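Local atomic coordinates of HAT1-interacting factor 1 (Saccharomyces cerevisiae, PDB entry 4NQ0), a protein that acts as a chaperone for histones H3 and H4 within the nuclear HAT-B histone acetyltransferase complex and takes part in chromatin assembly and telomere silencing. Residues A[65-70]-A[196-201]; A[201-206]-A[247-252]; A[288-293]-A[303-308]. All coordinates share one frame; numbering follows the deposited sequence.

How the contacts relate
The three contacts follow one another along the chain, and together they sample the stacking of helices in a TPR-type superhelix. Contacts 1 and 2 share Asp201 and have centres 11 Å apart; between them the amide ND2 of Asn205 reaches Glu199 O at 2.7 Å, so the turn that packs in contact 1 is tied to the helix that opens contact 2. Contact 3 lies 21 Å from contact 2, centre to centre, yet still touches it: Phe252 CE1 meets Trp292 CD1 at 3.5 Å, and Arg247 forms a long, weak ion pair with Asp288. Contacts 1 and 3, on opposite sides of the chain's centre, stay about 17 Å apart at their nearest atoms.

Contact 1 (A[65-70]-A[196-201])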
loop_
_atom_site.group_PDB
_atom_site.type_symbol
_atom_site.label_atom_id
_atom_site.label_comp_id
_atom_site.label_asym_id
_atom_site.label_seq_id
_atom_site.Cartn_x
_atom_site.Cartn_y
_atom_site.Cartn_z
ATOM N N THR A 65 -0.558 7.338 7.845
ATOM C CA THR A 65 -1.269 6.881 6.637
ATOM C C THR A 65 -2.236 7.927 6.083
ATOM O O THR A 65 -2.283 8.158 4.867
ATOM C CB THR A 65 -1.987 5.542 6.862
ATOM O OG1 THR A 65 -3.034 5.702 7.829
ATOM C CG2 THR A 65 -0.991 4.496 7.353
ATOM N N ILE A 66 -2.976 8.587 6.968
ATOM C CA ILE A 66 -3.823 9.714 6.565
ATOM C C ILE A 66 -2.976 10.853 5.994
ATOM O O ILE A 66 -3.298 11.399 4.932
ATOM C CB ILE A 66 -4.694 10.218 7.741
ATOM C CG1 ILE A 66 -5.690 9.126 8.158
ATOM C CG2 ILE A 66 -5.448 11.483 7.352
ATOM C CD1 ILE A 66 -6.267 9.327 9.519
ATOM N N PHE A 67 -1.880 11.189 6.681
ATOM C CA PHE A 67 -0.962 12.241 6.231
ATOM C C PHE A 67 -0.470 11.908 4.814
ATOM O O PHE A 67 -0.475 12.764 3.923
ATOM C CB PHE A 67 0.218 12.343 7.218
ATOM C CG PHE A 67 1.039 13.633 7.150
ATOM C CD1 PHE A 67 0.934 14.553 6.105
ATOM C CD2 PHE A 67 1.980 13.880 8.142
ATOM C CE1 PHE A 67 1.734 15.695 6.085
ATOM C CE2 PHE A 67 2.776 15.018 8.127
ATOM C CZ PHE A 67 2.650 15.924 7.101
ATOM N N ALA A 68 -0.065 10.658 4.601
ATOM C CA ALA A 68 0.453 10.233 3.306
ATOM C C ALA A 68 -0.607 10.344 2.211
ATOM O O ALA A 68 -0.343 10.886 1.144
ATOM C CB ALA A 68 0.979 8.814 3.386
ATOM N N GLN A 69 -1.802 9.832 2.473
ATOM C CA GLN A 69 -2.904 9.973 1.522
ATOM C C GLN A 69 -3.161 11.435 1.203
ATOM O O GLN A 69 -3.269 11.801 0.038
ATOM C CB GLN A 69 -4.185 9.367 2.069
ATOM C CG GLN A 69 -4.152 7.862 2.226
ATOM C CD GLN A 69 -5.398 7.197 1.673
ATOM O OE1 GLN A 69 -6.089 6.468 2.382
ATOM N NE2 GLN A 69 -5.692 7.451 0.399
ATOM N N ALA A 70 -3.230 12.266 2.245
ATOM C CA ALA A 70 -3.545 13.682 2.075
ATOM C C ALA A 70 -2.567 14.336 1.119
ATOM O O ALA A 70 -2.971 15.001 0.161
ATOM C CB ALA A 70 -3.533 14.403 3.415
ATOM N N ILE A 196 8.278 19.217 6.982
ATOM C CA ILE A 196 9.125 18.832 5.844
ATOM C C ILE A 196 8.339 18.115 4.740
ATOM O O ILE A 196 8.702 18.203 3.568
ATOM C CB ILE A 196 10.316 17.930 6.306
ATOM C CG1 ILE A 196 11.375 17.810 5.201
ATOM C CG2 ILE A 196 9.830 16.548 6.721
ATOM N N TYR A 197 7.249 17.442 5.111
ATOM C CA TYR A 197 6.454 16.658 4.155
ATOM C C TYR A 197 5.503 17.492 3.288
ATOM O O TYR A 197 4.825 16.949 2.408
ATOM C CB TYR A 197 5.703 15.538 4.883
ATOM C CG TYR A 197 6.637 14.559 5.575
ATOM C CD1 TYR A 197 7.548 13.811 4.844
ATOM C CD2 TYR A 197 6.611 14.386 6.948
ATOM C CE1 TYR A 197 8.422 12.931 5.460
ATOM C CE2 TYR A 197 7.473 13.499 7.577
ATOM C CZ TYR A 197 8.369 12.769 6.829
ATOM O OH TYR A 197 9.230 11.888 7.428
ATOM N N PHE A 198 5.467 18.803 3.515
ATOM C CA PHE A 198 4.799 19.722 2.585
ATOM C C PHE A 198 5.780 20.299 1.556
ATOM O O PHE A 198 5.369 20.987 0.625
ATOM C CB PHE A 198 4.106 20.853 3.352
ATOM C CG PHE A 198 2.950 20.387 4.196
ATOM C CD1 PHE A 198 1.761 19.988 3.605
ATOM C CD2 PHE A 198 3.048 20.339 5.575
ATOM C CE1 PHE A 198 0.689 19.559 4.386
ATOM C CE2 PHE A 198 1.981 19.904 6.353
ATOM C CZ PHE A 198 0.809 19.521 5.765
ATOM N N GLU A 199 7.065 19.990 1.714
ATOM C CA GLU A 199 8.123 20.595 0.899
ATOM C C GLU A 199 8.605 19.623 -0.165
ATOM O O GLU A 199 8.481 18.406 -0.010
ATOM C CB GLU A 199 9.339 20.977 1.758
ATOM C CG GLU A 199 9.055 21.394 3.203
ATOM C CD GLU A 199 8.875 22.883 3.385
ATOM O OE1 GLU A 199 9.296 23.380 4.449
ATOM O OE2 GLU A 199 8.320 23.550 2.481
ATOM N N ASN A 200 9.186 20.171 -1.231
ATOM C CA ASN A 200 9.846 19.381 -2.270
ATOM C C ASN A 200 8.917 18.335 -2.898
ATOM O O ASN A 200 7.805 18.664 -3.323
ATOM C CB ASN A 200 11.116 18.738 -1.704
ATOM C CG ASN A 200 11.957 19.712 -0.923
ATOM O OD1 ASN A 200 12.465 20.697 -1.465
ATOM N ND2 ASN A 200 12.109 19.449 0.370
ATOM N N ASP A 201 9.356 17.079 -2.948
ATOM C CA ASP A 201 8.651 16.047 -3.695
ATOM C C ASP A 201 7.614 15.378 -2.799
ATOM O O ASP A 201 7.962 14.615 -1.904
ATOM C CB ASP A 201 9.664 15.028 -4.228
ATOM C CG ASP A 201 9.034 13.989 -5.120
ATOM O OD1 ASP A 201 8.011 13.396 -4.727
ATOM O OD2 ASP A 201 9.575 13.752 -6.219
#
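Phe67 and Tyr197 meet almost perpendicularly, their ring planes at 87° and their centroids 5.8 Å apart: an offset edge-to-face pair in which the tyrosine turns its edge to the face of the phenylalanine. The closest approach comes at the root of the tyrosine, where Tyr197 CB lies 3.8 Å from Phe67 CZ. Phe198 joins from the next position, with its CZ 3.9 Å from Phe67 CE1, but its plane is inclined to that of Phe67 by 43°, which makes the pair oblique. Phe67 reaches both partners because its CG is anti to the backbone N (chi1 -162°), carrying the ring out from helix 61-77 toward the 3-10 turn 196-198. The three rings form an aromatic cluster that fastens this turn, placed just before helix 202-218 in the predicted first TPR repeat, to a helix more than a hundred residues earlier in the chain. Leu209 of helix 202-218 and Gln46 of helix 38-51 also pack against Phe67. On Tyr197, the CG2 of neighbouring Ile196 sits 3.7 Å above the ring plane, over its centre, while the hydroxyl is engaged by Asp208, Gln212 and Arg190, which hold the outer end of the ring as the cluster holds its base.

Contact 2 (A[201-206]-A[247-252]); sequences DLYENA and REAEMF
Where two predicted TPR repeats come together, the start of helix 202-218 in the first packs against the end of helix 229-248 in the second, and Tyr203 spans the junction. Both helix ends are capped or closed by a recognised motif. Asp201 is the N-cap of helix 202-218, its OD1 accepting from Glu204 N at 2.7 Å in a nearly straight bond (173°) that comes in from above the carboxylate plane. A Schellman motif closes helix 229-248, with Glu250, at positive phi, as its C-prime residue. Between these ends, the ring of Tyr203 leans on two consecutive residues. The methyl of Ala249 makes an off-centre CH-pi contact, its CB 4.2 Å from the ring centroid and 3.8 Å from Tyr203 CD2. Farther out, the phenol end of the ring meets a single methylene, with Tyr203 OH 3.4 Å from Glu248 CG. That methylene is brought to the hydroxyl because Glu248 has CG anti to its own N (chi1 -170°), and a bend at chi2 then turns the carboxylate, whose plane stands 40° from the ring. Glu75 of helix 61-77 and Ile245 also touch Tyr203. Were Tyr203 replaced by an alanine, the Ala249 methyl and the Glu248 methylene would probably lose their aromatic cover, and a gap would be likely to open between the two helix ends. No hydrogen bond crosses between the two segments, so their direct contact rests on van der Waals and CH-pi packing, at a surface position where the carboxylate of Glu248 can remain hydrated.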
loop_
_atom_site.group_PDB
_atom_site.type_symbol
_atom_site.label_atom_id
_atom_site.label_comp_id
_atom_site.label_asym_id
_atom_site.label_seq_id
_atom_site.Cartn_x
_atom_site.Cartn_y
_atom_site.Cartn_z
ATOM N N ASP A 201 9.356 17.079 -2.948
ATOM C CA ASP A 201 8.651 16.047 -3.695
ATOM C C ASP A 201 7.614 15.378 -2.799
ATOM O O ASP A 201 7.962 14.615 -1.904
ATOM C CB ASP A 201 9.664 15.028 -4.228
ATOM C CG ASP A 201 9.034 13.989 -5.120
ATOM O OD1 ASP A 201 8.011 13.396 -4.727
ATOM O OD2 ASP A 201 9.575 13.752 -6.219
ATOM N N LEU A 202 6.342 15.665 -3.062
ATOM C CA LEU A 202 5.237 15.168 -2.245
ATOM C C LEU A 202 5.040 13.652 -2.381
ATOM O O LEU A 202 4.706 12.983 -1.404
ATOM C CB LEU A 202 3.941 15.912 -2.586
ATOM C CG LEU A 202 3.948 17.422 -2.287
ATOM C CD1 LEU A 202 2.672 18.084 -2.759
ATOM C CD2 LEU A 202 4.158 17.679 -0.802
ATOM N N TYR A 203 5.246 13.115 -3.580
ATOM C CA TYR A 203 5.221 11.659 -3.771
ATOM C C TYR A 203 6.246 10.996 -2.855
ATOM O O TYR A 203 5.921 10.062 -2.119
ATOM C CB TYR A 203 5.508 11.271 -5.233
ATOM C CG TYR A 203 4.436 11.662 -6.234
ATOM C CD1 TYR A 203 3.091 11.428 -5.970
ATOM C CD2 TYR A 203 4.769 12.242 -7.456
ATOM C CE1 TYR A 203 2.101 11.773 -6.893
ATOM C CE2 TYR A 203 3.788 12.593 -8.382
ATOM C CZ TYR A 203 2.459 12.350 -8.094
ATOM O OH TYR A 203 1.478 12.692 -8.990
ATOM N N GLU A 204 7.475 11.499 -2.891
ATOM C CA GLU A 204 8.539 10.990 -2.054
ATOM C C GLU A 204 8.131 11.093 -0.591
ATOM O O GLU A 204 8.305 10.148 0.181
ATOM C CB GLU A 204 9.827 11.780 -2.303
ATOM C CG GLU A 204 11.040 11.306 -1.496
ATOM C CD GLU A 204 12.248 12.227 -1.611
ATOM O OE1 GLU A 204 12.111 13.377 -2.083
ATOM O OE2 GLU A 204 13.349 11.803 -1.216
ATOM N N ASN A 205 7.579 12.249 -0.225
ATOM C CA ASN A 205 7.128 12.506 1.150
ATOM C C ASN A 205 6.081 11.503 1.622
ATOM O O ASN A 205 6.200 10.937 2.705
ATOM C CB ASN A 205 6.585 13.932 1.270
ATOM C CG ASN A 205 7.659 14.996 1.020
ATOM O OD1 ASN A 205 8.849 14.690 0.930
ATOM N ND2 ASN A 205 7.236 16.241 0.903
ATOM N N ALA A 206 5.062 11.284 0.800
ATOM C CA ALA A 206 3.990 10.334 1.136
ATOM C C ALA A 206 4.552 8.922 1.379
ATOM O O ALA A 206 4.183 8.238 2.348
ATOM C CB ALA A 206 2.963 10.315 0.039
ATOM N N ARG A 247 3.140 4.030 -8.735
ATOM C CA ARG A 247 2.542 3.967 -10.073
ATOM C C ARG A 247 2.249 5.374 -10.610
ATOM O O ARG A 247 2.625 5.718 -11.735
ATOM C CB ARG A 247 1.254 3.135 -10.046
ATOM C CG ARG A 247 0.668 2.840 -11.424
ATOM C CD ARG A 247 -0.581 1.976 -11.362
ATOM N NE ARG A 247 -1.630 2.555 -10.514
ATOM C CZ ARG A 247 -2.884 2.105 -10.441
ATOM N NH1 ARG A 247 -3.750 2.706 -9.626
ATOM N NH2 ARG A 247 -3.287 1.072 -11.178
ATOM N N GLU A 248 1.595 6.190 -9.793
ATOM C CA GLU A 248 1.322 7.575 -10.165
ATOM C C GLU A 248 2.615 8.336 -10.458
ATOM O O GLU A 248 2.657 9.166 -11.367
ATOM C CB GLU A 248 0.540 8.291 -9.056
ATOM C CG GLU A 248 0.003 9.666 -9.455
ATOM C CD GLU A 248 -1.004 9.594 -10.587
ATOM O OE1 GLU A 248 -1.819 8.644 -10.605
ATOM O OE2 GLU A 248 -0.981 10.494 -11.461
ATOM N N ALA A 249 3.673 8.046 -9.701
ATOM C CA ALA A 249 4.967 8.706 -9.898
ATOM C C ALA A 249 5.814 8.055 -10.999
ATOM O O ALA A 249 6.981 8.405 -11.156
ATOM C CB ALA A 249 5.755 8.743 -8.581
ATOM N N GLU A 250 5.223 7.107 -11.730
ATOM C CA GLU A 250 5.861 6.389 -12.836
ATOM C C GLU A 250 7.019 5.467 -12.437
ATOM O O GLU A 250 7.820 5.069 -13.281
ATOM C CB GLU A 250 6.304 7.360 -13.939
ATOM C CG GLU A 250 5.147 7.939 -14.731
ATOM C CD GLU A 250 5.620 8.854 -15.843
ATOM O OE1 GLU A 250 6.329 9.841 -15.547
ATOM O OE2 GLU A 250 5.291 8.577 -17.012
ATOM N N MET A 251 7.080 5.101 -11.159
ATOM C CA MET A 251 8.030 4.101 -10.693
ATOM C C MET A 251 7.341 2.740 -10.719
ATOM O O MET A 251 7.005 2.178 -9.682
ATOM C CB MET A 251 8.514 4.456 -9.292
ATOM C CG MET A 251 9.109 5.843 -9.230
ATOM S SD MET A 251 9.627 6.319 -7.591
ATOM C CE MET A 251 8.050 6.566 -6.816
ATOM N N PHE A 252 7.146 2.220 -11.922
ATOM C CA PHE A 252 6.363 1.010 -12.129
ATOM C C PHE A 252 6.984 -0.256 -11.547
ATOM O O PHE A 252 6.265 -1.115 -11.070
ATOM C CB PHE A 252 6.067 0.825 -13.616
ATOM C CG PHE A 252 5.151 1.880 -14.177
ATOM C CD1 PHE A 252 3.776 1.788 -13.994
ATOM C CD2 PHE A 252 5.659 2.963 -14.878
ATOM C CE1 PHE A 252 2.921 2.755 -14.500
ATOM C CE2 PHE A 252 4.816 3.937 -15.385
ATOM C CZ PHE A 252 3.442 3.833 -15.193
#

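Contact 3 (A[288-293]-A[303-308]); sequences DALRWV and KRFKHA
Leu290 fills the angle between Arg304 and Phe305 where helices 273-290 and 298-316 pack as neighbours; the predicted third TPR repeat runs from the end of the first helix through the second, and both segments fall within the region that interacts with the H2A-H2B dimer. The tight side is built from this leucine. With CG anti to the backbone N (chi1 -161°), its branch extends toward the other helix, and CD2 lies across the first two methylenes of Arg304, 3.7 Å from Arg304 CB and 3.8 Å from Arg304 CG, the two side chains crossing at about a right angle. Phe305 CE1 is met by both the root and the branch of the leucine, with Leu290 CB and Leu290 CD2 each 4.1 Å from it. Arg304 gives its aliphatic stem to the buried packing, while its guanidinium bends away at chi2 to a salt bridge with Glu283 and a hydrogen bond to the carbonyl of Leu170, which probably offsets the charge of this buried arginine. Phe305 goes on to pack against Ile337 and Val340 of helix 323-344. Toward Arg291 the contact loosens. The Phe305 ring comes no closer than 4.3 Å to this residue, its CZ meeting Arg291 N near the ring plane, and the arginine's outer end runs away from helix 298-316 to a salt bridge with Asp336; its link to Asp288 is long. The indole of the exposed Trp292 lies over that outer end, with its CZ2 atom 3.4 Å above the centre of the Arg291 guanidinium plane.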
loop_
_atom_site.group_PDB
_atom_site.type_symbol
_atom_site.label_atom_id
_atom_site.label_comp_id
_atom_site.label_asym_id
_atom_site.label_seq_id
_atom_site.Cartn_x
_atom_site.Cartn_y
_atom_site.Cartn_z
ATOM N N ASP A 288 -1.832 -4.313 -14.056
ATOM C CA ASP A 288 -1.992 -2.972 -14.586
ATOM C C ASP A 288 -0.665 -2.203 -14.588
ATOM O O ASP A 288 -0.382 -1.476 -15.527
ATOM C CB ASP A 288 -3.052 -2.185 -13.811
ATOM C CG ASP A 288 -3.709 -1.116 -14.666
ATOM O OD1 ASP A 288 -4.440 -1.485 -15.605
ATOM O OD2 ASP A 288 -3.492 0.084 -14.401
ATOM N N ALA A 289 0.136 -2.368 -13.545
ATOM C CA ALA A 289 1.458 -1.763 -13.498
ATOM C C ALA A 289 2.408 -2.477 -14.463
ATOM O O ALA A 289 3.181 -1.833 -15.159
ATOM C CB ALA A 289 2.009 -1.800 -12.087
ATOM N N LEU A 290 2.315 -3.804 -14.505
ATOM C CA LEU A 290 3.144 -4.644 -15.364
ATOM C C LEU A 290 3.075 -4.283 -16.841
ATOM O O LEU A 290 4.060 -4.443 -17.558
ATOM C CB LEU A 290 2.755 -6.115 -15.176
ATOM C CG LEU A 290 3.686 -7.249 -15.587
ATOM C CD1 LEU A 290 5.120 -7.012 -15.150
ATOM C CD2 LEU A 290 3.150 -8.562 -14.992
ATOM N N ARG A 291 1.935 -3.785 -17.311
ATOM C CA ARG A 291 1.853 -3.399 -18.727
ATOM C C ARG A 291 2.797 -2.246 -19.085
ATOM O O ARG A 291 3.231 -2.146 -20.224
ATOM C CB ARG A 291 0.413 -3.110 -19.158
ATOM C CG ARG A 291 -0.216 -1.915 -18.510
ATOM C CD ARG A 291 -1.743 -2.032 -18.479
ATOM N NE ARG A 291 -2.322 -1.594 -19.745
ATOM C CZ ARG A 291 -3.131 -0.544 -19.905
ATOM N NH1 ARG A 291 -3.517 0.195 -18.868
ATOM N NH2 ARG A 291 -3.574 -0.243 -21.119
ATOM N N TRP A 292 3.161 -1.419 -18.106
ATOM C CA TRP A 292 4.005 -0.256 -18.360
ATOM C C TRP A 292 5.498 -0.468 -18.092
ATOM O O TRP A 292 6.310 0.410 -18.403
ATOM C CB TRP A 292 3.498 0.928 -17.535
ATOM C CG TRP A 292 2.060 1.174 -17.796
ATOM C CD1 TRP A 292 1.022 0.993 -16.927
ATOM C CD2 TRP A 292 1.481 1.585 -19.038
ATOM N NE1 TRP A 292 -0.172 1.288 -17.549
ATOM C CE2 TRP A 292 0.082 1.652 -18.846
ATOM C CE3 TRP A 292 2.012 1.914 -20.295
ATOM C CZ2 TRP A 292 -0.796 2.039 -19.859
ATOM C CZ3 TRP A 292 1.138 2.298 -21.307
ATOM C CH2 TRP A 292 -0.254 2.358 -21.081
ATOM N N VAL A 293 5.869 -1.606 -17.515
ATOM C CA VAL A 293 7.259 -1.836 -17.165
ATOM C C VAL A 293 7.991 -2.407 -18.383
ATOM O O VAL A 293 7.636 -3.473 -18.886
ATOM C CB VAL A 293 7.389 -2.731 -15.904
ATOM C CG1 VAL A 293 6.932 -4.141 -16.185
ATOM C CG2 VAL A 293 8.825 -2.716 -15.378
ATOM N N LYS A 303 2.732 -14.778 -18.720
ATOM C CA LYS A 303 2.477 -15.780 -17.677
ATOM C C LYS A 303 1.719 -15.192 -16.493
ATOM O O LYS A 303 0.835 -15.843 -15.947
ATOM C CB LYS A 303 3.777 -16.408 -17.179
ATOM C CG LYS A 303 4.489 -17.249 -18.222
ATOM C CD LYS A 303 5.755 -17.940 -17.684
ATOM C CE LYS A 303 6.561 -18.520 -18.859
ATOM N NZ LYS A 303 7.779 -19.303 -18.463
ATOM N N ARG A 304 2.068 -13.967 -16.094
ATOM C CA ARG A 304 1.384 -13.319 -14.961
ATOM C C ARG A 304 -0.024 -12.887 -15.352
ATOM O O ARG A 304 -0.963 -13.054 -14.570
ATOM C CB ARG A 304 2.165 -12.110 -14.427
ATOM C CG ARG A 304 1.611 -11.547 -13.119
ATOM C CD ARG A 304 2.062 -12.387 -11.931
ATOM N NE ARG A 304 1.306 -12.111 -10.703
ATOM C CZ ARG A 304 1.640 -12.525 -9.481
ATOM N NH1 ARG A 304 2.766 -13.208 -9.267
ATOM N NH2 ARG A 304 0.845 -12.232 -8.445
ATOM N N PHE A 305 -0.175 -12.321 -16.547
ATOM C CA PHE A 305 -1.501 -11.948 -17.023
ATOM C C PHE A 305 -2.449 -13.156 -17.054
ATOM O O PHE A 305 -3.594 -13.061 -16.621
ATOM C CB PHE A 305 -1.452 -11.328 -18.423
ATOM C CG PHE A 305 -0.713 -10.022 -18.508
ATOM C CD1 PHE A 305 -0.658 -9.154 -17.439
ATOM C CD2 PHE A 305 -0.105 -9.645 -19.694
ATOM C CE1 PHE A 305 0.009 -7.969 -17.527
ATOM C CE2 PHE A 305 0.567 -8.452 -19.794
ATOM C CZ PHE A 305 0.623 -7.601 -18.707
ATOM N N LYS A 306 -1.975 -14.286 -17.566
ATOM C CA LYS A 306 -2.823 -15.468 -17.682
ATOM C C LYS A 306 -3.179 -16.037 -16.318
ATOM O O LYS A 306 -4.272 -16.558 -16.119
ATOM C CB LYS A 306 -2.139 -16.536 -18.532
ATOM C CG LYS A 306 -2.156 -16.201 -20.012
ATOM C CD LYS A 306 -1.206 -17.099 -20.789
ATOM C CE LYS A 306 -1.260 -16.803 -22.277
ATOM N NZ LYS A 306 -0.138 -17.462 -23.002
ATOM N N HIS A 307 -2.240 -15.952 -15.388
ATOM C CA HIS A 307 -2.507 -16.331 -14.015
ATOM C C HIS A 307 -3.652 -15.489 -13.428
ATOM O O HIS A 307 -4.552 -16.010 -12.786
ATOM C CB HIS A 307 -1.234 -16.168 -13.185
ATOM C CG HIS A 307 -1.474 -16.138 -11.711
ATOM N ND1 HIS A 307 -1.625 -17.283 -10.959
ATOM C CD2 HIS A 307 -1.605 -15.099 -10.853
ATOM C CE1 HIS A 307 -1.833 -16.949 -9.696
ATOM N NE2 HIS A 307 -1.820 -15.630 -9.605
ATOM N N ALA A 308 -3.602 -14.180 -13.654
ATOM C CA ALA A 308 -4.579 -13.268 -13.091
ATOM C C ALA A 308 -5.938 -13.462 -13.771
ATOM O O ALA A 308 -6.968 -13.459 -13.103
ATOM C CB ALA A 308 -4.091 -11.810 -13.222
#